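Local structure of DyP-type peroxidase (Pleurotus ostreatus PC15, 6FSK) at residues Arg351-Arg356 and Phe382-Ser387; Gly10-Gly15 and Gly215-Lys220. The protein is a fungal heme b peroxidase that probably uses hydrogen peroxide to oxidise dyes and other substrates, and probably Mn(II) at a non-canonical site. The protein carries 1 engineered substitution. One frame throughout, in Å; residues are numbered along the deposited sequence.

Contact 1. Residues Arg351-Arg356 and Phe382-Ser387; sequences RRIIRR and FVCYSS. With HEM (protoporphyrin IX containing Fe), chain C.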
# COMPACT_ATOMS: atom_id res chain seq x y z
N ARG A 351 11.81 -6.80 -0.16
CA ARG A 351 10.38 -7.03 0.04
C ARG A 351 9.74 -5.83 0.68
O ARG A 351 8.53 -5.82 0.84
CB ARG A 351 10.20 -8.20 0.95
CG ARG A 351 10.96 -9.47 0.51
CD ARG A 351 10.30 -10.11 -0.64
NE ARG A 351 11.05 -11.31 -1.02
CZ ARG A 351 11.29 -11.71 -2.26
NH1 ARG A 351 10.97 -10.94 -3.28
NH2 ARG A 351 11.91 -12.84 -2.47
N ARG A 352 10.49 -4.79 0.98
CA ARG A 352 9.94 -3.64 1.69
C ARG A 352 9.24 -2.72 0.70
O ARG A 352 9.65 -2.60 -0.46
CB ARG A 352 11.03 -2.87 2.47
CG ARG A 352 11.73 -3.77 3.46
CD ARG A 352 10.88 -4.42 4.49
NE ARG A 352 10.09 -3.47 5.30
CZ ARG A 352 10.50 -2.82 6.35
NH1 ARG A 352 11.81 -2.91 6.77
NH2 ARG A 352 9.69 -2.01 6.97
N ILE A 353 8.20 -2.05 1.21
CA ILE A 353 7.44 -1.08 0.44
C ILE A 353 7.13 0.10 1.27
O ILE A 353 7.00 0.02 2.50
CB ILE A 353 6.11 -1.70 -0.13
CG1 ILE A 353 5.19 -2.19 1.04
CG2 ILE A 353 6.38 -2.80 -1.11
CD1 ILE A 353 3.82 -2.63 0.54
N ILE A 354 6.99 1.27 0.58
CA ILE A 354 6.56 2.45 1.24
C ILE A 354 5.11 2.66 0.83
O ILE A 354 4.84 2.83 -0.34
CB ILE A 354 7.40 3.70 0.89
CG1 ILE A 354 8.81 3.56 1.47
CG2 ILE A 354 6.72 4.94 1.37
CD1 ILE A 354 9.73 4.65 0.96
N ARG A 355 4.21 2.74 1.81
CA ARG A 355 2.76 2.92 1.52
C ARG A 355 2.30 4.34 1.68
O ARG A 355 2.73 5.07 2.61
CB ARG A 355 1.94 2.05 2.45
CG ARG A 355 2.13 0.60 2.21
CD ARG A 355 1.61 -0.28 3.35
NE ARG A 355 2.33 -0.03 4.60
CZ ARG A 355 1.72 0.30 5.74
NH1 ARG A 355 0.39 0.35 5.85
NH2 ARG A 355 2.45 0.58 6.77
N ARG A 356 1.44 4.79 0.77
CA ARG A 356 0.91 6.15 0.80
C ARG A 356 -0.64 6.07 0.67
O ARG A 356 -1.20 6.87 -0.09
CB ARG A 356 1.49 7.03 -0.29
CG ARG A 356 2.97 7.14 -0.31
CD ARG A 356 3.51 7.94 0.87
NE ARG A 356 4.94 8.10 0.78
CZ ARG A 356 5.81 8.13 1.79
NH1 ARG A 356 5.43 7.99 3.02
NH2 ARG A 356 7.11 8.31 1.52
N PHE A 382 -5.13 2.14 -2.11
CA PHE A 382 -3.82 1.60 -1.73
C PHE A 382 -2.78 2.05 -2.77
O PHE A 382 -2.96 1.82 -3.93
CB PHE A 382 -3.87 0.07 -1.71
CG PHE A 382 -2.56 -0.55 -1.41
CD1 PHE A 382 -2.18 -0.85 -0.11
CD2 PHE A 382 -1.75 -0.91 -2.42
CE1 PHE A 382 -0.91 -1.40 0.15
CE2 PHE A 382 -0.51 -1.54 -2.15
CZ PHE A 382 -0.12 -1.76 -0.87
N VAL A 383 -1.72 2.67 -2.30
CA VAL A 383 -0.61 3.02 -3.14
C VAL A 383 0.69 2.60 -2.45
O VAL A 383 0.83 2.85 -1.24
CB VAL A 383 -0.54 4.53 -3.44
CG1 VAL A 383 0.81 4.94 -4.02
CG2 VAL A 383 -1.66 4.89 -4.39
N CYS A 384 1.59 1.92 -3.10
CA CYS A 384 2.92 1.63 -2.49
C CYS A 384 3.99 1.79 -3.55
O CYS A 384 3.73 1.61 -4.76
CB CYS A 384 2.98 0.24 -1.83
SG CYS A 384 3.03 -1.14 -2.96
N TYR A 385 5.18 2.07 -3.09
CA TYR A 385 6.37 2.26 -3.86
C TYR A 385 7.48 1.32 -3.50
O TYR A 385 7.72 1.06 -2.29
CB TYR A 385 6.94 3.66 -3.69
CG TYR A 385 6.06 4.79 -4.14
CD1 TYR A 385 6.03 5.20 -5.47
CD2 TYR A 385 5.22 5.45 -3.26
CE1 TYR A 385 5.19 6.24 -5.91
CE2 TYR A 385 4.37 6.45 -3.68
CZ TYR A 385 4.38 6.87 -5.03
OH TYR A 385 3.57 7.88 -5.45
N SER A 386 8.20 0.90 -4.50
CA SER A 386 9.50 0.24 -4.33
C SER A 386 10.19 0.19 -5.69
O SER A 386 9.60 0.57 -6.71
CB SER A 386 9.48 -1.13 -3.71
OG SER A 386 9.20 -2.15 -4.66
N SER A 387 11.44 -0.25 -5.75
CA SER A 387 12.12 -0.34 -6.99
C SER A 387 11.85 -1.63 -7.71
O SER A 387 12.44 -1.90 -8.78
CB SER A 387 13.63 -0.14 -6.80
OG SER A 387 14.14 -1.22 -6.06
CHA HEM C . 0.35 -2.61 7.63
CHB HEM C . -4.41 -2.30 6.92
CHC HEM C . -3.74 -3.56 2.32
CHD HEM C . 1.00 -4.18 3.09
C1A HEM C . -1.00 -2.39 7.87
C2A HEM C . -1.58 -1.97 9.11
C3A HEM C . -2.90 -1.84 8.91
C4A HEM C . -3.15 -2.25 7.56
CMA HEM C . -3.92 -1.48 9.93
CAA HEM C . -0.81 -1.76 10.41
CBA HEM C . -0.30 -0.36 10.71
CGA HEM C . 0.82 0.07 9.80
O1A HEM C . 1.96 -0.37 9.97
O2A HEM C . 0.55 0.91 8.91
C1B HEM C . -4.68 -2.62 5.59
C2B HEM C . -5.93 -2.57 4.96
C3B HEM C . -5.78 -2.89 3.65
C4B HEM C . -4.35 -3.17 3.50
CMB HEM C . -7.24 -2.25 5.64
CAB HEM C . -6.73 -3.02 2.52
CBB HEM C . -7.90 -2.43 2.50
C1C HEM C . -2.45 -3.93 2.09
C2C HEM C . -1.87 -4.45 0.92
C3C HEM C . -0.53 -4.66 1.12
C4C HEM C . -0.25 -4.19 2.46
CMC HEM C . -2.63 -4.69 -0.35
CAC HEM C . 0.53 -5.27 0.27
CBC HEM C . 0.30 -6.18 -0.69
C1D HEM C . 1.20 -3.73 4.40
C2D HEM C . 2.59 -3.58 4.94
C3D HEM C . 2.38 -3.09 6.22
C4D HEM C . 0.94 -3.03 6.41
CMD HEM C . 3.88 -3.84 4.27
CAD HEM C . 3.43 -2.80 7.29
CBD HEM C . 3.82 -4.01 8.08
CGD HEM C . 4.95 -3.71 9.03
O1D HEM C . 4.72 -4.08 10.21
O2D HEM C . 5.91 -3.06 8.67
NA HEM C . -1.99 -2.68 6.92
NB HEM C . -3.75 -3.07 4.72
NC HEM C . -1.44 -3.90 3.08
ND HEM C . 0.28 -3.47 5.33
FE HEM C . -1.72 -3.35 5.05
O HOH W 1 10.14 -3.98 -2.75
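Arg355 and Phe382 meet over the heme because of two torsions: the arginine chain folds at its third torsion (chi3 -63°), laying the guanidinium along the porphyrin, while the phenyl ring swings out opposite its backbone N (chi1 177°). The root of the arginine chain, Arg355 CG, lies 4.2 Å from Phe382 CE1, and the two flat groups are 30° from coplanar. The guanidinium sits with one face centred over heme C4D. Arg355 NH2 (2.9 Å) and Arg355 NH1 (3.1 Å) both donate hydrogen bonds to heme propionate oxygen O2A, which lies in the guanidinium plane. Asp191 adds a salt bridge to NH1, and the carbonyl of Ser194 takes NH2. Phe382 leans on another pyrrole, CE1 coming within 3.3 Å of heme C2C. With an alanine at Arg355's place, O2A is likely to lose both of these N-H bonds, Asp191 its salt bridge, and the porphyrin the flat group over C4D.

Behind these groups two antiparallel strands pair, Ile354 with Tyr385 through bonds both ways (Ile354 N to Tyr385 O, 3.0 Å), while Arg356 N binds Val383 O at 2.9 Å. Arg355 and Cys384 are a non-hydrogen-bonded pair facing the heme side, where Ile353 CD1 rests on Cys384 CB at 3.8 Å. On the other face, Arg356 CG touches the edge of the Tyr385 ring, in its plane, at CE2 (3.7 Å); Arg356 NE bonds Asp11 O, and its NH2 bonds Ile12 O. Where the strands part, a water joins Arg352 O to Ser386 OG, which is also hydrogen-bonded to the backbone N of Ser388.

A cation held flat over the porphyrin, paired with both a propionate and the aspartate of the GXXDG motif, is consistent with the distal arginine of DyP-type peroxidases, across the heme from the axial ligand His329.

Contact 2. Residues Gly10-Gly15 and Gly215-Lys220; sequences GDILGG and GFILAK
The two ferredoxin-like halves of the DyP fold meet here through loops: Ile12 and Leu13, in the loop that leads to strand 20-28 of the N-terminal half, pack on Ile217 and Leu218, in the loop running on to strand 238-247 of the C-terminal half. The backbones keep their distance, 8.0 Å between the CA atoms of Ile12 and Ile217, and branched side chains fill the seam. In both isoleucines CG1 lies beside the backbone N (chi1 -56°), which leaves CG2 opposite that N and pointed across the gap. These methyls meet at 3.6 Å, Ile12 CG2 on Ile217 CG2, as the two side chains run antiparallel past one another. Leu218 crosses Ile12 at a slant, its CD2 lying 4.0 Å from Ile12 CG2.

All the matching is of shape, between buried aliphatic groups, while the carbonyls of the same residues turn elsewhere: Leu13 O to the Ser48 hydroxyl, Ile217 O to that of Ser238. Ile354 and Val198 each touch both Leu13 and Ile217, so the cluster continues into strands 354-360 and 197-198.

The 10-15 loop is closed by Gly15 N bonding Gly10 O at 2.9 Å. Beside the isoleucines the leucines reach tip to tip, with Leu13 CD1 and Leu218 CD1 3.8 Å apart.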
# COMPACT_ATOMS: atom_id res chain seq x y z
N GLY A 10 8.04 13.77 -4.99
CA GLY A 10 7.89 13.93 -3.55
C GLY A 10 6.97 12.91 -2.86
O GLY A 10 7.11 12.68 -1.69
N ASP A 11 6.14 12.21 -3.62
CA ASP A 11 5.38 11.18 -2.93
C ASP A 11 6.18 9.98 -2.58
O ASP A 11 5.72 9.22 -1.69
CB ASP A 11 4.19 10.69 -3.77
CG ASP A 11 3.03 10.10 -2.92
OD1 ASP A 11 2.78 10.67 -1.81
OD2 ASP A 11 2.35 9.20 -3.43
N ILE A 12 7.34 9.76 -3.21
CA ILE A 12 8.10 8.54 -3.04
C ILE A 12 8.83 8.64 -1.67
O ILE A 12 8.67 7.80 -0.84
CB ILE A 12 9.10 8.30 -4.21
CG1 ILE A 12 8.42 8.27 -5.56
CG2 ILE A 12 9.89 7.07 -3.97
CD1 ILE A 12 9.33 8.50 -6.70
N LEU A 13 9.73 9.62 -1.52
CA LEU A 13 10.48 9.87 -0.28
C LEU A 13 9.92 11.17 0.28
O LEU A 13 10.04 12.26 -0.30
CB LEU A 13 11.97 9.97 -0.53
CG LEU A 13 12.68 8.74 -1.07
CD1 LEU A 13 14.19 8.99 -1.23
CD2 LEU A 13 12.49 7.52 -0.20
N GLY A 14 9.26 11.02 1.40
CA GLY A 14 8.52 12.08 2.05
C GLY A 14 7.07 11.76 2.12
O GLY A 14 6.50 11.48 3.20
N GLY A 15 6.46 11.78 0.96
CA GLY A 15 5.02 11.57 0.89
C GLY A 15 4.28 12.90 0.77
O GLY A 15 4.53 13.88 1.57
N GLY A 215 18.24 2.09 -3.17
CA GLY A 215 17.93 1.32 -4.36
C GLY A 215 16.90 0.25 -4.22
O GLY A 215 16.50 -0.33 -5.22
N PHE A 216 16.40 0.00 -2.99
CA PHE A 216 15.22 -0.89 -2.81
C PHE A 216 13.93 -0.07 -3.08
O PHE A 216 12.88 -0.71 -3.22
CB PHE A 216 15.23 -1.49 -1.42
CG PHE A 216 16.33 -2.49 -1.26
CD1 PHE A 216 16.35 -3.67 -2.00
CD2 PHE A 216 17.41 -2.23 -0.43
CE1 PHE A 216 17.42 -4.58 -1.90
CE2 PHE A 216 18.43 -3.15 -0.37
CZ PHE A 216 18.48 -4.30 -1.11
N ILE A 217 14.05 1.24 -3.17
CA ILE A 217 12.88 2.14 -3.42
C ILE A 217 13.03 2.85 -4.74
O ILE A 217 12.02 2.98 -5.47
CB ILE A 217 12.68 3.17 -2.29
CG1 ILE A 217 12.53 2.48 -0.90
CG2 ILE A 217 11.50 4.16 -2.56
CD1 ILE A 217 11.35 1.49 -0.77
N LEU A 218 14.23 3.34 -5.05
CA LEU A 218 14.51 4.09 -6.23
C LEU A 218 15.33 3.30 -7.17
O LEU A 218 16.37 2.79 -6.79
CB LEU A 218 15.27 5.33 -5.81
CG LEU A 218 14.64 6.37 -4.89
CD1 LEU A 218 15.68 7.39 -4.38
CD2 LEU A 218 13.51 7.07 -5.59
N ALA A 219 14.95 3.24 -8.45
CA ALA A 219 15.75 2.55 -9.44
C ALA A 219 17.15 3.20 -9.63
O ALA A 219 17.29 4.42 -9.55
CB ALA A 219 15.04 2.54 -10.77
N LYS A 220 18.09 2.28 -9.80
CA LYS A 220 19.51 2.59 -10.07
C LYS A 220 20.18 3.39 -8.99
O LYS A 220 21.11 4.14 -9.25
CB LYS A 220 19.65 3.32 -11.40
CG LYS A 220 19.08 2.54 -12.57
CD LYS A 220 19.40 3.12 -13.94
CE LYS A 220 20.89 3.26 -14.21
NZ LYS A 220 21.47 2.14 -14.95

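Both segments of contact 2 come earlier in the chain than those of contact 1, yet the centres of the two contacts are only 9 Å apart. Contact 1 pairs strands 354-360 and 379-386 at one margin of the eight-stranded antiparallel sheet, with strand 238-247 next in order; contact 2 lies among the loops beyond it. Hydrogen bonds probably tie the two together at both segments of contact 2: Tyr385 OH to Asp11 OD2 at 2.7 Å, and Ser387 OG to Gly215 O, also 2.7 Å. Strand 379-386 and its end thus reach the N-terminal loop as well as loop 215-220, while strand 354-360 carries Arg355 on the heme side and Ile354 against the aliphatic seam. The heme wall and the junction between halves share the same two strands.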